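Local coordinates for Aureochrome1-like protein (Ochromonas danica, PDB 6I20), which binds flavin mononucleotide in a PAS-type domain of the LOV class and probably serves as a blue-light receptor, at residues N17-P23 / V110-Q116; D78-L83 / W94-A100. One frame throughout, in Å; residues are numbered along the deposited sequence.

Contact 1. Residues N17-P23 / V110-Q116; sequences NFVISDP and VNYLGVQ. With FMN (flavin mononucleotide), chain E.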
# COMPACT_ATOMS: atom_id res chain seq x y z
N ASN A 17 1.46 6.02 7.49
CA ASN A 17 1.92 5.88 6.09
C ASN A 17 0.83 5.14 5.34
O ASN A 17 0.56 3.99 5.61
CB ASN A 17 3.19 5.01 5.98
CG ASN A 17 4.29 5.48 6.88
OD1 ASN A 17 4.42 6.67 7.16
ND2 ASN A 17 5.09 4.54 7.36
N PHE A 18 0.20 5.78 4.36
CA PHE A 18 -0.83 5.12 3.62
C PHE A 18 -1.05 5.83 2.30
O PHE A 18 -0.68 7.00 2.12
CB PHE A 18 -2.14 5.03 4.44
CG PHE A 18 -2.81 6.36 4.67
CD1 PHE A 18 -2.42 7.15 5.75
CD2 PHE A 18 -3.77 6.86 3.78
CE1 PHE A 18 -3.01 8.40 5.96
CE2 PHE A 18 -4.35 8.12 4.00
CZ PHE A 18 -3.93 8.89 5.07
N VAL A 19 -1.72 5.08 1.41
CA VAL A 19 -2.22 5.59 0.14
C VAL A 19 -3.63 5.09 -0.09
O VAL A 19 -4.06 4.10 0.51
CB VAL A 19 -1.35 5.17 -1.07
CG1 VAL A 19 0.06 5.69 -0.93
CG2 VAL A 19 -1.36 3.69 -1.28
N ILE A 20 -4.35 5.80 -0.94
CA ILE A 20 -5.68 5.41 -1.42
C ILE A 20 -5.58 5.28 -2.94
O ILE A 20 -5.04 6.20 -3.59
CB ILE A 20 -6.73 6.51 -1.08
CG1 ILE A 20 -6.65 6.87 0.41
CG2 ILE A 20 -8.10 6.02 -1.47
CD1 ILE A 20 -6.93 5.70 1.32
N SER A 21 -6.09 4.17 -3.50
CA SER A 21 -6.12 3.99 -4.95
C SER A 21 -7.55 3.99 -5.45
O SER A 21 -8.50 3.85 -4.65
CB SER A 21 -5.45 2.68 -5.38
OG SER A 21 -6.30 1.55 -5.13
N ASP A 22 -7.73 4.16 -6.74
CA ASP A 22 -9.04 4.16 -7.38
C ASP A 22 -9.09 3.15 -8.52
O ASP A 22 -8.54 3.41 -9.59
CB ASP A 22 -9.40 5.56 -7.89
CG ASP A 22 -10.83 5.67 -8.45
OD1 ASP A 22 -11.45 4.65 -8.79
OD2 ASP A 22 -11.33 6.81 -8.56
N PRO A 23 -9.76 2.01 -8.32
CA PRO A 23 -9.74 0.96 -9.32
C PRO A 23 -10.53 1.26 -10.59
O PRO A 23 -10.40 0.54 -11.56
CB PRO A 23 -10.30 -0.24 -8.60
CG PRO A 23 -11.20 0.35 -7.56
CD PRO A 23 -10.51 1.60 -7.11
N VAL A 110 -15.20 1.17 -3.70
CA VAL A 110 -15.02 2.49 -4.28
C VAL A 110 -13.54 2.82 -4.35
O VAL A 110 -13.07 3.43 -5.33
CB VAL A 110 -15.80 3.57 -3.48
CG1 VAL A 110 -15.63 4.95 -4.10
CG2 VAL A 110 -17.28 3.25 -3.49
N ASN A 111 -12.78 2.47 -3.35
CA ASN A 111 -11.35 2.75 -3.29
C ASN A 111 -10.66 1.60 -2.59
O ASN A 111 -11.31 0.79 -1.90
CB ASN A 111 -11.04 4.06 -2.53
CG ASN A 111 -11.49 5.31 -3.26
OD1 ASN A 111 -12.49 5.95 -2.87
ND2 ASN A 111 -10.76 5.72 -4.30
N TYR A 112 -9.33 1.53 -2.71
CA TYR A 112 -8.54 0.68 -1.83
C TYR A 112 -7.64 1.52 -0.95
O TYR A 112 -7.13 2.56 -1.37
CB TYR A 112 -7.65 -0.29 -2.63
CG TYR A 112 -8.45 -1.31 -3.39
CD1 TYR A 112 -8.97 -2.42 -2.77
CD2 TYR A 112 -8.66 -1.19 -4.75
CE1 TYR A 112 -9.72 -3.35 -3.46
CE2 TYR A 112 -9.40 -2.13 -5.45
CZ TYR A 112 -9.94 -3.20 -4.81
OH TYR A 112 -10.69 -4.12 -5.54
N LEU A 113 -7.48 1.04 0.29
CA LEU A 113 -6.57 1.61 1.25
C LEU A 113 -5.36 0.72 1.34
O LEU A 113 -5.51 -0.50 1.47
CB LEU A 113 -7.26 1.66 2.62
CG LEU A 113 -6.41 2.06 3.82
CD1 LEU A 113 -5.92 3.48 3.67
CD2 LEU A 113 -7.20 1.87 5.11
N GLY A 114 -4.17 1.32 1.34
CA GLY A 114 -2.95 0.56 1.60
C GLY A 114 -2.16 1.25 2.68
O GLY A 114 -1.94 2.45 2.61
N VAL A 115 -1.81 0.50 3.72
CA VAL A 115 -1.06 1.03 4.85
C VAL A 115 0.28 0.33 4.93
O VAL A 115 0.32 -0.91 4.99
CB VAL A 115 -1.85 0.84 6.18
CG1 VAL A 115 -1.02 1.36 7.37
CG2 VAL A 115 -3.24 1.49 6.09
N GLN A 116 1.37 1.10 4.93
CA GLN A 116 2.72 0.55 4.89
C GLN A 116 3.37 0.71 6.26
O GLN A 116 3.35 1.78 6.85
CB GLN A 116 3.57 1.29 3.86
CG GLN A 116 3.06 1.15 2.44
CD GLN A 116 1.95 2.08 2.01
OE1 GLN A 116 1.62 3.07 2.69
NE2 GLN A 116 1.35 1.79 0.82
N1 FMN E . 2.82 -2.73 -3.64
C2 FMN E . 3.99 -2.54 -2.99
O2 FMN E . 4.99 -3.19 -3.37
N3 FMN E . 4.14 -1.66 -1.97
C4 FMN E . 3.09 -0.91 -1.50
O4 FMN E . 3.25 -0.15 -0.51
C4A FMN E . 1.84 -1.05 -2.17
N5 FMN E . 0.76 -0.32 -1.77
C5A FMN E . -0.43 -0.55 -2.38
C6 FMN E . -1.57 0.17 -1.98
C7 FMN E . -2.78 -0.03 -2.55
C7M FMN E . -4.03 0.75 -2.07
C8 FMN E . -2.94 -0.99 -3.61
C8M FMN E . -4.27 -1.23 -4.25
C9 FMN E . -1.84 -1.70 -4.03
C9A FMN E . -0.59 -1.54 -3.43
N10 FMN E . 0.55 -2.23 -3.90
C10 FMN E . 1.73 -2.04 -3.24
C1' FMN E . 0.44 -3.29 -4.89
C2' FMN E . 0.58 -2.87 -6.36
O2' FMN E . -0.02 -1.58 -6.52
C3' FMN E . -0.14 -3.87 -7.24
O3' FMN E . -1.52 -4.04 -6.85
C4' FMN E . 0.50 -5.24 -7.32
O4' FMN E . 1.88 -5.05 -7.67
C5' FMN E . -0.18 -6.11 -8.42
O5' FMN E . -0.53 -5.29 -9.58
P FMN E . -0.64 -6.05 -11.00
O1P FMN E . -0.91 -5.00 -12.01
O2P FMN E . 0.64 -6.74 -11.21
O3P FMN E . -1.80 -7.01 -10.79
O HOH W 1 2.08 3.57 8.82
O HOH W 2 -11.27 8.08 -6.07
O HOH W 3 -13.94 4.10 -7.74

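Contact 2. Residues D78-L83 / W94-A100; sequences DTTVVL and WNQLFIA. With FMN (flavin mononucleotide), chain E.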
# COMPACT_ATOMS: atom_id res chain seq x y z
N ASP A 78 -9.35 -8.50 2.34
CA ASP A 78 -8.30 -7.71 3.03
C ASP A 78 -7.06 -8.59 3.14
O ASP A 78 -7.18 -9.81 3.45
CB ASP A 78 -8.60 -7.37 4.50
CG ASP A 78 -9.68 -6.33 4.71
OD1 ASP A 78 -10.23 -5.77 3.75
OD2 ASP A 78 -9.93 -6.05 5.90
N THR A 79 -5.89 -7.97 3.12
CA THR A 79 -4.69 -8.76 2.95
C THR A 79 -3.49 -8.11 3.63
O THR A 79 -3.35 -6.89 3.60
CB THR A 79 -4.47 -8.91 1.43
OG1 THR A 79 -5.65 -9.51 0.86
CG2 THR A 79 -3.29 -9.77 1.15
N THR A 80 -2.63 -8.94 4.23
CA THR A 80 -1.39 -8.51 4.82
C THR A 80 -0.27 -9.29 4.13
O THR A 80 -0.31 -10.53 4.08
CB THR A 80 -1.32 -8.86 6.31
OG1 THR A 80 -2.47 -8.35 6.97
CG2 THR A 80 -0.09 -8.27 6.97
N VAL A 81 0.73 -8.58 3.66
CA VAL A 81 1.96 -9.23 3.13
C VAL A 81 3.17 -8.50 3.69
O VAL A 81 3.08 -7.32 4.13
CB VAL A 81 2.09 -9.27 1.58
CG1 VAL A 81 0.96 -10.06 0.94
CG2 VAL A 81 2.20 -7.88 1.02
N VAL A 82 4.29 -9.18 3.69
CA VAL A 82 5.57 -8.52 3.97
C VAL A 82 6.40 -8.70 2.71
O VAL A 82 6.57 -9.83 2.24
CB VAL A 82 6.28 -9.10 5.21
CG1 VAL A 82 7.67 -8.52 5.34
CG2 VAL A 82 5.47 -8.73 6.45
N LEU A 83 6.90 -7.60 2.19
CA LEU A 83 7.71 -7.67 0.96
C LEU A 83 8.74 -6.58 0.93
O LEU A 83 8.62 -5.55 1.58
CB LEU A 83 6.82 -7.67 -0.29
CG LEU A 83 6.32 -6.34 -0.84
CD1 LEU A 83 5.52 -6.56 -2.13
CD2 LEU A 83 5.45 -5.56 0.14
N TRP A 94 11.92 -3.46 4.27
CA TRP A 94 10.83 -4.44 4.36
C TRP A 94 9.55 -3.71 4.74
O TRP A 94 9.54 -2.92 5.69
CB TRP A 94 11.15 -5.54 5.37
CG TRP A 94 12.20 -6.47 4.88
CD1 TRP A 94 13.55 -6.39 5.10
CD2 TRP A 94 12.01 -7.56 4.00
NE1 TRP A 94 14.20 -7.41 4.45
CE2 TRP A 94 13.28 -8.14 3.76
CE3 TRP A 94 10.89 -8.12 3.39
CZ2 TRP A 94 13.43 -9.26 2.96
CZ3 TRP A 94 11.03 -9.24 2.65
CH2 TRP A 94 12.29 -9.81 2.44
N ASN A 95 8.49 -3.99 4.00
CA ASN A 95 7.20 -3.32 4.14
C ASN A 95 6.18 -4.38 4.55
O ASN A 95 5.88 -5.30 3.80
CB ASN A 95 6.83 -2.72 2.78
CG ASN A 95 5.51 -1.99 2.73
OD1 ASN A 95 4.78 -1.92 3.72
ND2 ASN A 95 5.20 -1.41 1.57
N GLN A 96 5.60 -4.23 5.77
CA GLN A 96 4.38 -4.97 6.13
C GLN A 96 3.23 -4.15 5.64
O GLN A 96 2.96 -3.04 6.15
CB GLN A 96 4.30 -5.22 7.63
CG GLN A 96 3.06 -6.02 7.99
CD GLN A 96 2.99 -6.30 9.47
OE1 GLN A 96 3.83 -6.97 9.97
NE2 GLN A 96 2.00 -5.75 10.14
N LEU A 97 2.61 -4.64 4.55
CA LEU A 97 1.63 -3.93 3.77
C LEU A 97 0.25 -4.51 4.02
O LEU A 97 0.05 -5.70 3.90
CB LEU A 97 1.98 -4.11 2.28
CG LEU A 97 1.00 -3.58 1.28
CD1 LEU A 97 0.80 -2.06 1.37
CD2 LEU A 97 1.46 -3.94 -0.14
N PHE A 98 -0.68 -3.63 4.36
CA PHE A 98 -2.10 -3.99 4.54
C PHE A 98 -2.91 -3.33 3.43
O PHE A 98 -2.78 -2.12 3.23
CB PHE A 98 -2.57 -3.38 5.88
CG PHE A 98 -4.07 -3.37 6.09
CD1 PHE A 98 -4.80 -4.54 6.03
CD2 PHE A 98 -4.73 -2.20 6.36
CE1 PHE A 98 -6.18 -4.52 6.27
CE2 PHE A 98 -6.09 -2.19 6.60
CZ PHE A 98 -6.81 -3.34 6.53
N ILE A 99 -3.74 -4.11 2.74
CA ILE A 99 -4.61 -3.54 1.71
C ILE A 99 -6.03 -3.98 2.00
O ILE A 99 -6.30 -5.14 2.30
CB ILE A 99 -4.16 -3.92 0.27
CG1 ILE A 99 -2.73 -3.47 0.04
CG2 ILE A 99 -5.06 -3.27 -0.78
CD1 ILE A 99 -2.11 -4.02 -1.25
N ALA A 100 -6.93 -3.00 1.93
CA ALA A 100 -8.35 -3.24 2.22
C ALA A 100 -9.24 -2.44 1.28
O ALA A 100 -8.93 -1.33 0.88
CB ALA A 100 -8.68 -2.82 3.64
N1 FMN E . 2.82 -2.73 -3.64
C2 FMN E . 3.99 -2.54 -2.99
O2 FMN E . 4.99 -3.19 -3.37
N3 FMN E . 4.14 -1.66 -1.97
C4 FMN E . 3.09 -0.91 -1.50
O4 FMN E . 3.25 -0.15 -0.51
C4A FMN E . 1.84 -1.05 -2.17
N5 FMN E . 0.76 -0.32 -1.77
C5A FMN E . -0.43 -0.55 -2.38
C6 FMN E . -1.57 0.17 -1.98
C7 FMN E . -2.78 -0.03 -2.55
C7M FMN E . -4.03 0.75 -2.07
C8 FMN E . -2.94 -0.99 -3.61
C8M FMN E . -4.27 -1.23 -4.25
C9 FMN E . -1.84 -1.70 -4.03
C9A FMN E . -0.59 -1.54 -3.43
N10 FMN E . 0.55 -2.23 -3.90
C10 FMN E . 1.73 -2.04 -3.24
C1' FMN E . 0.44 -3.29 -4.89
C2' FMN E . 0.58 -2.87 -6.36
O2' FMN E . -0.02 -1.58 -6.52
C3' FMN E . -0.14 -3.87 -7.24
O3' FMN E . -1.52 -4.04 -6.85
C4' FMN E . 0.50 -5.24 -7.32
O4' FMN E . 1.88 -5.05 -7.67
C5' FMN E . -0.18 -6.11 -8.42
O5' FMN E . -0.53 -5.29 -9.58
P FMN E . -0.64 -6.05 -11.00
O1P FMN E . -0.91 -5.00 -12.01
O2P FMN E . 0.64 -6.74 -11.21
O3P FMN E . -1.80 -7.01 -10.79

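Contact 1. Residues N17-P23 / V110-Q116
Gln-116 meets Phe-18 across the strand pair: a bend at chi2 (82°) turns its amide back along its own strand, putting OE1 3.3 Å from Phe-18 CA and NE2 toward the flavin. NE2 donates to FMN O4 at 3.0 Å and makes a weak bond to N5. OE1 and Asn-17 O, both acceptors, are close but not hydrogen-bonded. In LOV domains the corresponding glutamine is thought to reorient when N5 is protonated in the light state. Beside it, Val-19 CG2 packs 3.6 Å from FMN C6. A CB on Gly-114 would run into that same C6; separately, the backbone N of Gly-114 lies 3.5 Å from FMN C7M.

These pocket residues lie on two antiparallel strands of the PAS sheet, the short 18-21 and the long 109-119. Val-19 and Gly-114 form a hydrogen-bonded pair, joined by N-H...O bonds of 2.9 Å from Val-19 N to Gly-114 O and from Gly-114 N to Val-19 O.

Further along, Ser-21 O is gripped from opposite faces of its carbonyl plane by Tyr-112 N and by Asn-111 ND2, the latter at 3.0 Å with the acceptor in the amide plane. The side-chain oxygen OD1 of Asn-111 is hydrogen-bonded to Tyr-5 OH. Ser-21 OG sits at the edge of the Tyr-112 ring and is hydrogen-bonded to Asn-28. On the other face of the sheet Phe-18 and Leu-113 meet against helix 6-13.

Contact 2. Residues D78-L83 / W94-A100
Asp-78 sets a carboxylate against the rim of the Phe-98 ring: OD2 lies near the ring plane, 4.1 Å from Phe-98 CE1, and the two flat groups stand perpendicular (90°). The other oxygen, OD1, rests 3.3 Å from Ala-100 CB. From there the two strands of an antiparallel hairpin run together through three hydrogen-bonded pairs, Thr-79 with Ile-99, Val-81 with Leu-97 and Leu-83 with Asn-95. The shortest of their six bonds, Leu-97 N to Val-81 O at 2.8 Å, enters almost along the line of the carbonyl.

On the face carrying Val-82, its CG1 reaches Trp-94 CE3 at 3.8 Å, the two side chains meeting at about a right angle, and its CG2 lies against Gln-96 CB. Helix 121-130 covers this cluster through Ala-124 and Phe-127. An alanine in place of Val-82 would remove both methyl groups and would probably open a gap between Trp-94, Gln-96 and that helix.

Leu-83, Asn-95 and Leu-97 point to the opposite face, where the flavin lies. Leu-97 lays CD2 over the isoalloxazine plane, 3.6 Å from FMN C4A, because chi1 (174°) carries its CG straight out from the strand, trans to N. Asn-95, likewise extended from the strand, brings ND2 within 3.1 Å of FMN O4 in a weak bond, and the same nitrogen donates to Asn-85 OD1, itself hydrogen-bonded to the flavin. Hydrocarbon over the ring face and amides at its carbonyl edge imply that this strand pair helps both to cover the flavin and to recognise its polar end.

In the fold
Contacts 1 and 2 are parts of one antiparallel PAS sheet, joined where strands 92-103 and 109-119 run side by side: Val-115 N approaches Phe-98 O, and Leu-113 N Ala-100 O, each at 2.8 Å, probable hydrogen bonds. Along the chain, contact 2 nests inside the loop closed by contact 1. Both are partly buried, but exposed residues occur only in contact 2, which includes 79-86, one of the two edge strands of the sheet. Contact 1 pairs distant parts of the sequence and lies next to helix 6-13; contact 2 is a local hairpin with helix 121-130 packed on its face away from the flavin. Contact 1 serves the flavin with backbone, small side chains and one amide, contact 2 with mainly aliphatic groups.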